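Local atomic coordinates of cellobiose 2-epimerase (Ruminococcus albus, PDB entry 3VW5), a protein that catalyses the reversible epimerization of cellobiose to 4-O-beta-D-glucosyl-D-mannose, acting on an unmodified sugar. Residues A[183-188]-A[206-211]; A[191-196]-A[255-260]; A[251-256]-A[379-384]. The protein carries 2 engineered substitutions. All coordinates share one frame; numbering follows the deposited sequence.

Contact 1 (A[183-188]-A[206-211]); sequences LHLIEA and KFQLGQ
Ile186 lays its CG1-CD1 arm alongside the base of Gln208 and against the end of Leu209, the central overlap between two successive antiparallel helices of the (alpha/alpha)6 barrel. The helices, 179-196 and 199-216, form a helical hairpin; here their axes come within 9.3 Å at 146° between their N-to-C directions. The isoleucine's CB bond does not itself point at the other helix, but its first torsion (chi1 -74°) turns CG1 toward it, and CD1 then runs along the interface. Ile186 CG1 lies 3.6 Å from Gln208 CB, the two side chains sliding past each other in opposite directions. One carbon further out, Ile186 CD1 meets Leu209 CD1 at 3.6 Å, a methyl-to-methyl touch that CG1 and CG2 broaden from behind.

Gln208 plays a double part. Its chain bends at chi2 and brings the amide up to the Leu185-Ile186 backbone of helix 179-196; the side chains of Leu185 and Gln208 cross at about a right angle, with Leu185 CB 3.7 Å from Gln208 CD. Across this interface the amide acts as a packing surface: Gln208 OE1 stands 3.5 Å from Ile186 N, but the angle is too poor for a hydrogen bond. The amide nitrogen is engaged by Tyr152, whose OH pairs with Gln208 NE2, so a buried polar group has a partner that probably also limits its rotation.

On the side of helix 179-196 turned away from this contact, His184 and Glu187 form a polar pair. Glu187 OE1 forms a salt bridge with Arg377 and a hydrogen bond with Tyr373. The bond from His184 ND1 to Glu187 OE2, 2.7 Å long and nearly straight at 167°, leaves in the plane of the imidazole yet reaches the oxygen from above the carboxylate plane.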
loop_
_atom_site.group_PDB
_atom_site.type_symbol
_atom_site.label_atom_id
_atom_site.label_comp_id
_atom_site.label_asym_id
_atom_site.label_seq_id
_atom_site.Cartn_x
_atom_site.Cartn_y
_atom_site.Cartn_z
ATOM N N LEU A 183 -1.432 2.722 9.566
ATOM C CA LEU A 183 -1.153 1.472 8.881
ATOM C C LEU A 183 0.071 1.562 7.953
ATOM O O LEU A 183 0.918 0.656 7.917
ATOM C CB LEU A 183 -2.392 1.061 8.083
ATOM C CG LEU A 183 -2.514 -0.387 7.602
ATOM C CD1 LEU A 183 -1.903 -0.575 6.234
ATOM C CD2 LEU A 183 -1.890 -1.327 8.610
ATOM N N HIS A 184 0.167 2.649 7.198
ATOM C CA HIS A 184 1.308 2.799 6.307
ATOM C C HIS A 184 2.610 3.250 6.994
ATOM O O HIS A 184 3.701 3.008 6.479
ATOM C CB HIS A 184 0.936 3.596 5.052
ATOM C CG HIS A 184 0.028 2.830 4.141
ATOM N ND1 HIS A 184 0.462 1.743 3.409
ATOM C CD2 HIS A 184 -1.301 2.937 3.902
ATOM C CE1 HIS A 184 -0.551 1.234 2.736
ATOM N NE2 HIS A 184 -1.633 1.946 3.013
ATOM N N LEU A 185 2.500 3.858 8.172
ATOM C CA LEU A 185 3.672 3.994 9.044
ATOM C C LEU A 185 4.115 2.614 9.549
ATOM O O LEU A 185 5.299 2.277 9.496
ATOM C CB LEU A 185 3.416 4.956 10.206
ATOM C CG LEU A 185 3.329 6.445 9.850
ATOM C CD1 LEU A 185 2.849 7.245 11.047
ATOM C CD2 LEU A 185 4.653 7.013 9.327
ATOM N N ILE A 186 3.174 1.803 10.018
ATOM C CA ILE A 186 3.536 0.443 10.400
ATOM C C ILE A 186 4.293 -0.243 9.257
ATOM O O ILE A 186 5.368 -0.786 9.447
ATOM C CB ILE A 186 2.295 -0.370 10.830
ATOM C CG1 ILE A 186 1.815 0.082 12.215
ATOM C CG2 ILE A 186 2.579 -1.852 10.811
ATOM C CD1 ILE A 186 0.350 -0.199 12.493
ATOM N N GLU A 187 3.731 -0.175 8.060
ATOM C CA GLU A 187 4.267 -0.852 6.894
ATOM C C GLU A 187 5.708 -0.418 6.597
ATOM O O GLU A 187 6.585 -1.260 6.394
ATOM C CB GLU A 187 3.361 -0.539 5.710
ATOM C CG GLU A 187 3.672 -1.239 4.413
ATOM C CD GLU A 187 2.820 -0.668 3.292
ATOM O OE1 GLU A 187 2.077 -1.433 2.619
ATOM O OE2 GLU A 187 2.879 0.570 3.095
ATOM N N ALA A 188 5.935 0.894 6.569
ATOM C CA ALA A 188 7.267 1.474 6.328
ATOM C C ALA A 188 8.276 1.136 7.424
ATOM O O ALA A 188 9.376 0.681 7.131
ATOM C CB ALA A 188 7.186 3.008 6.121
ATOM N N LYS A 206 6.168 0.079 17.644
ATOM C CA LYS A 206 5.348 -0.549 18.673
ATOM C C LYS A 206 4.244 0.414 19.121
ATOM O O LYS A 206 3.113 0.005 19.423
ATOM C CB LYS A 206 6.192 -1.045 19.848
ATOM C CG LYS A 206 6.949 -2.346 19.581
ATOM C CD LYS A 206 8.070 -2.565 20.602
ATOM C CE LYS A 206 8.839 -3.868 20.340
ATOM N NZ LYS A 206 9.287 -4.585 21.599
ATOM N N PHE A 207 4.563 1.701 19.128
ATOM C CA PHE A 207 3.562 2.692 19.448
ATOM C C PHE A 207 2.430 2.693 18.392
ATOM O O PHE A 207 1.240 2.792 18.732
ATOM C CB PHE A 207 4.202 4.062 19.587
ATOM C CG PHE A 207 3.224 5.197 19.500
ATOM C CD1 PHE A 207 3.032 5.871 18.306
ATOM C CD2 PHE A 207 2.495 5.590 20.612
ATOM C CE1 PHE A 207 2.133 6.922 18.215
ATOM C CE2 PHE A 207 1.592 6.639 20.533
ATOM C CZ PHE A 207 1.410 7.306 19.324
ATOM N N GLN A 208 2.796 2.553 17.120
ATOM C CA GLN A 208 1.795 2.483 16.065
ATOM C C GLN A 208 0.925 1.234 16.181
ATOM O O GLN A 208 -0.296 1.308 16.035
ATOM C CB GLN A 208 2.456 2.570 14.693
ATOM C CG GLN A 208 3.068 3.930 14.412
ATOM C CD GLN A 208 4.340 3.839 13.580
ATOM O OE1 GLN A 208 4.661 2.791 13.000
ATOM N NE2 GLN A 208 5.076 4.942 13.527
ATOM N N LEU A 209 1.557 0.087 16.423
ATOM C CA LEU A 209 0.824 -1.139 16.670
ATOM C C LEU A 209 -0.185 -0.941 17.809
ATOM O O LEU A 209 -1.353 -1.283 17.664
ATOM C CB LEU A 209 1.781 -2.281 16.995
ATOM C CG LEU A 209 2.258 -3.206 15.864
ATOM C CD1 LEU A 209 1.698 -2.808 14.525
ATOM C CD2 LEU A 209 3.763 -3.253 15.802
ATOM N N GLY A 210 0.262 -0.368 18.929
ATOM C CA GLY A 210 -0.608 -0.123 20.068
ATOM C C GLY A 210 -1.832 0.707 19.722
ATOM O O GLY A 210 -2.944 0.436 20.182
ATOM N N GLN A 211 -1.633 1.724 18.894
ATOM C CA GLN A 211 -2.740 2.568 18.469
ATOM C C GLN A 211 -3.762 1.767 17.656
ATOM O O GLN A 211 -4.983 1.943 17.812
ATOM C CB GLN A 211 -2.235 3.758 17.660
ATOM C CG GLN A 211 -1.496 4.780 18.476
ATOM C CD GLN A 211 -1.566 6.164 17.866
ATOM O OE1 GLN A 211 -1.308 6.345 16.669
ATOM N NE2 GLN A 211 -1.922 7.157 18.689
#

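Contact 2 (A[191-196]-A[255-260]); sequences ELYKAD and CDVLGD
Near their C-terminal ends, two helices of the (alpha/alpha)6 barrel, 179-196 and 241-258, lean on each other mainly through one aromatic ring and two aliphatic side chains. The ring is that of Tyr193, directed at the other helix with CG anti to the backbone nitrogen (chi1 -178°). Leu258 comes in over a face of it: CD2 sits 3.9 Å from the ring centroid and only 12° off the normal, a CH-pi contact in which the two side chains cross at about a right angle. Val257 takes the edge instead, its CG1 lying in the ring plane 3.6 Å from Tyr193 CD2. The carbonyl of the same valine stands near that plane as well, with Val257 O 3.3 Å from Tyr193 CE2. Lys194 adds a lighter touch: Lys194 N lies 3.8 Å from Val257 CG1, and its CB approaches the same methyl.

Just beyond, Gly259 leaves the helical path with positive phi, and Asp260 caps the start of helix 261-281 by accepting a bond from Asp262 N. The tyrosine hydroxyl pairs with Glu199 at the beginning of helix 199-216.

With face and edge both occupied, the ring is probably restrained from turning. The attraction between the segments is thus mainly dispersive, while the polar ends of Tyr193 and Asp260 serve other helices at this partly solvent-exposed margin.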
loop_
_atom_site.group_PDB
_atom_site.type_symbol
_atom_site.label_atom_id
_atom_site.label_comp_id
_atom_site.label_asym_id
_atom_site.label_seq_id
_atom_site.Cartn_x
_atom_site.Cartn_y
_atom_site.Cartn_z
ATOM N N GLU A 191 9.669 -2.178 7.503
ATOM C CA GLU A 191 10.667 -2.437 6.472
ATOM C C GLU A 191 12.012 -1.821 6.845
ATOM O O GLU A 191 13.046 -2.398 6.562
ATOM C CB GLU A 191 10.183 -1.936 5.091
ATOM C CG GLU A 191 11.042 -2.341 3.890
ATOM C CD GLU A 191 10.962 -3.837 3.564
ATOM O OE1 GLU A 191 11.603 -4.278 2.571
ATOM O OE2 GLU A 191 10.258 -4.580 4.292
ATOM N N LEU A 192 11.987 -0.648 7.470
ATOM C CA LEU A 192 13.199 0.018 7.938
ATOM C C LEU A 192 13.855 -0.818 9.020
ATOM O O LEU A 192 15.067 -0.850 9.127
ATOM C CB LEU A 192 12.881 1.393 8.526
ATOM C CG LEU A 192 13.810 2.555 8.157
ATOM C CD1 LEU A 192 13.776 3.638 9.240
ATOM C CD2 LEU A 192 15.227 2.083 7.885
ATOM N N TYR A 193 13.050 -1.489 9.834
ATOM C CA TYR A 193 13.609 -2.287 10.915
ATOM C C TYR A 193 14.178 -3.582 10.347
ATOM O O TYR A 193 15.257 -4.018 10.727
ATOM C CB TYR A 193 12.562 -2.564 11.995
ATOM C CG TYR A 193 13.093 -3.338 13.167
ATOM C CD1 TYR A 193 13.721 -2.690 14.232
ATOM C CD2 TYR A 193 12.985 -4.715 13.209
ATOM C CE1 TYR A 193 14.218 -3.392 15.301
ATOM C CE2 TYR A 193 13.478 -5.437 14.276
ATOM C CZ TYR A 193 14.094 -4.770 15.327
ATOM O OH TYR A 193 14.591 -5.497 16.395
ATOM N N LYS A 194 13.441 -4.187 9.423
ATOM C CA LYS A 194 13.919 -5.355 8.696
ATOM C C LYS A 194 15.280 -5.052 8.081
ATOM O O LYS A 194 16.192 -5.872 8.127
ATOM C CB LYS A 194 12.910 -5.739 7.605
ATOM C CG LYS A 194 13.359 -6.847 6.666
ATOM C CD LYS A 194 12.242 -7.855 6.466
ATOM C CE LYS A 194 12.710 -9.281 6.777
ATOM N NZ LYS A 194 11.568 -10.259 6.787
ATOM N N ALA A 195 15.413 -3.854 7.524
ATOM C CA ALA A 195 16.627 -3.473 6.818
ATOM C C ALA A 195 17.865 -3.315 7.709
ATOM O O ALA A 195 18.985 -3.608 7.266
ATOM C CB ALA A 195 16.401 -2.199 6.011
ATOM N N ASP A 196 17.676 -2.845 8.947
ATOM C CA ASP A 196 18.807 -2.317 9.715
ATOM C C ASP A 196 18.699 -2.408 11.247
ATOM O O ASP A 196 19.599 -1.955 11.968
ATOM C CB ASP A 196 19.065 -0.871 9.284
ATOM C CG ASP A 196 20.389 -0.354 9.758
ATOM O OD1 ASP A 196 21.417 -0.731 9.156
ATOM O OD2 ASP A 196 20.405 0.439 10.724
ATOM N N CYS A 255 4.885 -7.765 13.603
ATOM C CA CYS A 255 5.170 -8.518 14.815
ATOM C C CYS A 255 6.222 -9.598 14.596
ATOM O O CYS A 255 6.989 -9.917 15.509
ATOM C CB CYS A 255 3.894 -9.140 15.377
ATOM S SG CYS A 255 2.754 -7.927 16.033
ATOM N N ASP A 256 6.243 -10.174 13.396
ATOM C CA ASP A 256 7.227 -11.210 13.060
ATOM C C ASP A 256 8.613 -10.602 12.895
ATOM O O ASP A 256 9.608 -11.198 13.306
ATOM C CB ASP A 256 6.832 -11.954 11.775
ATOM C CG ASP A 256 5.656 -12.890 11.983
ATOM O OD1 ASP A 256 5.366 -13.199 13.160
ATOM O OD2 ASP A 256 5.021 -13.318 10.986
ATOM N N VAL A 257 8.664 -9.417 12.289
ATOM C CA VAL A 257 9.919 -8.723 12.070
ATOM C C VAL A 257 10.506 -8.203 13.388
ATOM O O VAL A 257 11.722 -8.150 13.555
ATOM C CB VAL A 257 9.759 -7.587 11.024
ATOM C CG1 VAL A 257 11.012 -6.748 10.941
ATOM C CG2 VAL A 257 9.424 -8.175 9.658
ATOM N N LEU A 258 9.643 -7.843 14.333
ATOM C CA LEU A 258 10.100 -7.449 15.663
ATOM C C LEU A 258 10.555 -8.675 16.443
ATOM O O LEU A 258 11.542 -8.635 17.178
ATOM C CB LEU A 258 9.003 -6.699 16.422
ATOM C CG LEU A 258 8.811 -5.277 15.893
ATOM C CD1 LEU A 258 7.689 -4.543 16.597
ATOM C CD2 LEU A 258 10.123 -4.531 16.036
ATOM N N GLY A 259 9.832 -9.772 16.258
ATOM C CA GLY A 259 10.175 -11.027 16.891
ATOM C C GLY A 259 9.818 -11.094 18.361
ATOM O O GLY A 259 10.361 -11.914 19.084
ATOM N N ASP A 260 8.915 -10.225 18.808
ATOM C CA ASP A 260 8.356 -10.324 20.160
ATOM C C ASP A 260 7.168 -11.284 20.143
ATOM O O ASP A 260 6.139 -11.016 19.506
ATOM C CB ASP A 260 7.937 -8.945 20.683
ATOM C CG ASP A 260 7.368 -8.987 22.105
ATOM O OD1 ASP A 260 7.368 -7.914 22.762
ATOM O OD2 ASP A 260 6.919 -10.068 22.572
#

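Contact 3 (A[251-256]-A[379-384])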
loop_
_atom_site.group_PDB
_atom_site.type_symbol
_atom_site.label_atom_id
_atom_site.label_comp_id
_atom_site.label_asym_id
_atom_site.label_seq_id
_atom_site.Cartn_x
_atom_site.Cartn_y
_atom_site.Cartn_z
ATOM N N MET A 251 0.097 -6.285 9.974
ATOM C CA MET A 251 0.397 -6.220 11.393
ATOM C C MET A 251 1.130 -7.474 11.900
ATOM O O MET A 251 2.020 -7.371 12.753
ATOM C CB MET A 251 -0.872 -5.937 12.188
ATOM C CG MET A 251 -1.263 -4.484 12.146
ATOM S SD MET A 251 -2.661 -4.036 13.206
ATOM C CE MET A 251 -3.979 -5.061 12.583
ATOM N N ASP A 252 0.756 -8.641 11.372
ATOM C CA ASP A 252 1.458 -9.887 11.672
ATOM C C ASP A 252 2.882 -9.768 11.179
ATOM O O ASP A 252 3.821 -10.151 11.871
ATOM C CB ASP A 252 0.792 -11.093 10.997
ATOM C CG ASP A 252 -0.486 -11.527 11.693
ATOM O OD1 ASP A 252 -0.694 -11.142 12.863
ATOM O OD2 ASP A 252 -1.287 -12.257 11.067
ATOM N N ARG A 253 3.030 -9.227 9.973
ATOM C CA ARG A 253 4.345 -8.996 9.391
ATOM C C ARG A 253 5.189 -8.171 10.351
ATOM O O ARG A 253 6.313 -8.545 10.662
ATOM C CB ARG A 253 4.223 -8.297 8.033
ATOM C CG ARG A 253 5.536 -7.802 7.397
ATOM C CD ARG A 253 6.514 -8.929 7.093
ATOM N NE ARG A 253 5.851 -10.191 6.777
ATOM C CZ ARG A 253 5.544 -10.594 5.541
ATOM N NH1 ARG A 253 5.833 -9.822 4.489
ATOM N NH2 ARG A 253 4.940 -11.774 5.355
ATOM N N ALA A 254 4.637 -7.059 10.830
ATOM C CA ALA A 254 5.339 -6.195 11.789
ATOM C C ALA A 254 5.787 -6.963 13.048
ATOM O O ALA A 254 6.927 -6.828 13.500
ATOM C CB ALA A 254 4.475 -4.969 12.165
ATOM N N CYS A 255 4.885 -7.765 13.603
ATOM C CA CYS A 255 5.170 -8.518 14.815
ATOM C C CYS A 255 6.222 -9.598 14.596
ATOM O O CYS A 255 6.989 -9.917 15.509
ATOM C CB CYS A 255 3.894 -9.140 15.377
ATOM S SG CYS A 255 2.754 -7.927 16.033
ATOM N N ASP A 256 6.243 -10.174 13.396
ATOM C CA ASP A 256 7.227 -11.210 13.060
ATOM C C ASP A 256 8.613 -10.602 12.895
ATOM O O ASP A 256 9.608 -11.198 13.306
ATOM C CB ASP A 256 6.832 -11.954 11.775
ATOM C CG ASP A 256 5.656 -12.890 11.983
ATOM O OD1 ASP A 256 5.366 -13.199 13.160
ATOM O OD2 ASP A 256 5.021 -13.318 10.986
ATOM N N CYS A 379 1.378 -10.910 -5.833
ATOM C CA CYS A 379 2.054 -11.952 -6.580
ATOM C C CYS A 379 3.262 -12.440 -5.786
ATOM O O CYS A 379 3.396 -13.650 -5.520
ATOM C CB CYS A 379 2.430 -11.463 -7.975
ATOM S SG CYS A 379 0.980 -10.983 -8.967
ATOM N N MET A 380 4.101 -11.497 -5.361
ATOM C CA MET A 380 5.304 -11.831 -4.610
ATOM C C MET A 380 5.022 -12.492 -3.276
ATOM O O MET A 380 5.732 -13.420 -2.884
ATOM C CB MET A 380 6.183 -10.603 -4.433
ATOM C CG MET A 380 6.540 -10.010 -5.768
ATOM S SD MET A 380 7.625 -8.592 -5.709
ATOM C CE MET A 380 6.625 -7.338 -6.525
ATOM N N GLU A 381 3.986 -12.043 -2.580
ATOM C CA GLU A 381 3.685 -12.604 -1.272
ATOM C C GLU A 381 3.218 -14.043 -1.401
ATOM O O GLU A 381 3.482 -14.872 -0.527
ATOM C CB GLU A 381 2.638 -11.761 -0.541
ATOM C CG GLU A 381 3.191 -10.541 0.193
ATOM C CD GLU A 381 3.950 -10.885 1.486
ATOM O OE1 GLU A 381 3.630 -11.919 2.137
ATOM O OE2 GLU A 381 4.865 -10.102 1.855
ATOM N N VAL A 382 2.519 -14.327 -2.497
ATOM C CA VAL A 382 1.933 -15.642 -2.739
ATOM C C VAL A 382 3.055 -16.601 -3.056
ATOM O O VAL A 382 3.146 -17.700 -2.489
ATOM C CB VAL A 382 0.947 -15.619 -3.925
ATOM C CG1 VAL A 382 0.682 -17.037 -4.428
ATOM C CG2 VAL A 382 -0.360 -14.924 -3.536
ATOM N N ILE A 383 3.912 -16.154 -3.967
ATOM C CA ILE A 383 5.098 -16.889 -4.349
ATOM C C ILE A 383 5.912 -17.233 -3.107
ATOM O O ILE A 383 6.272 -18.388 -2.876
ATOM C CB ILE A 383 5.963 -16.056 -5.321
ATOM C CG1 ILE A 383 5.363 -16.102 -6.726
ATOM C CG2 ILE A 383 7.402 -16.554 -5.313
ATOM C CD1 ILE A 383 6.018 -15.167 -7.696
ATOM N N THR A 384 6.166 -16.216 -2.297
ATOM C CA THR A 384 7.080 -16.321 -1.168
ATOM C C THR A 384 6.566 -17.188 -0.016
ATOM O O THR A 384 7.353 -17.830 0.672
ATOM C CB THR A 384 7.422 -14.913 -0.651
ATOM O OG1 THR A 384 8.629 -14.461 -1.281
ATOM C CG2 THR A 384 7.597 -14.912 0.852
#
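Arg253 and Glu381 supply nearly all the surface that helices 241-258 and 373-385 bury against each other in this region, and they do so as an inter-helix salt bridge of the (alpha/alpha)6 barrel, joining helices far apart in the sequence. Even the nearest pair of CA atoms, those of Arg253 and Glu381 themselves, is 11.3 Å apart, so the two long side chains come from opposite directions to close the distance. Bends at chi2 and chi3 of the arginine bring its NH1/NH2 edge round to face the carboxylate.

The grip is uneven. Arg253 NH1 donates to Glu381 OE2 at 2.8 Å with an N-H...O angle of 159°, using the edge of the guanidinium and meeting the oxygen on its syn side. The second prong, Arg253 NH2 to Glu381 OE1, is weak at 3.5 Å. A tilt of 30° between the guanidinium and carboxylate planes accompanies this imbalance, a departure from the flat, doubly bonded pairing of the textbook case. OE1 has another partner, because Arg385, one turn further along the same helix, forms a salt bridge to it through NE. Two guanidinium groups therefore gather round one carboxylate, which probably lowers the cost of bringing them close.

With an alanine here in place of Arg253, Glu381 OE2 would probably lose its charged mate and the two helices their direct link at this point.

Arg253 and Ala254 touch Thr190 of helix 179-196, Met251 and Cys255 rest on helix 261-281, and Asp252 bonds to Asn315 of helix 303-318. Helix 373-385, for its part, packs Met380 on helix 47-64 and Cys379 on helix 2-19.

How the contacts relate
Chemistry varies with place in the fold across the three contacts, but not with burial alone. Contact 1 is the core case: all four touching residues are buried, and successive helices of the barrel are joined by apolar packing with one amide built in. Contacts 2 and 3 lie at the surface. Contact 2 shares helix 179-196 with contact 1 and relies on an aromatic ring, while contact 3 shares helix 241-258 with contact 2 and replaces packing with paired charges between backbones that stand further apart. Helix 241-258 also binds the set together: Leu258 touches Lys206 and Leu209, and Ala254 touches Ile186 and Leu209, so contact 1 is flanked by segments of both others.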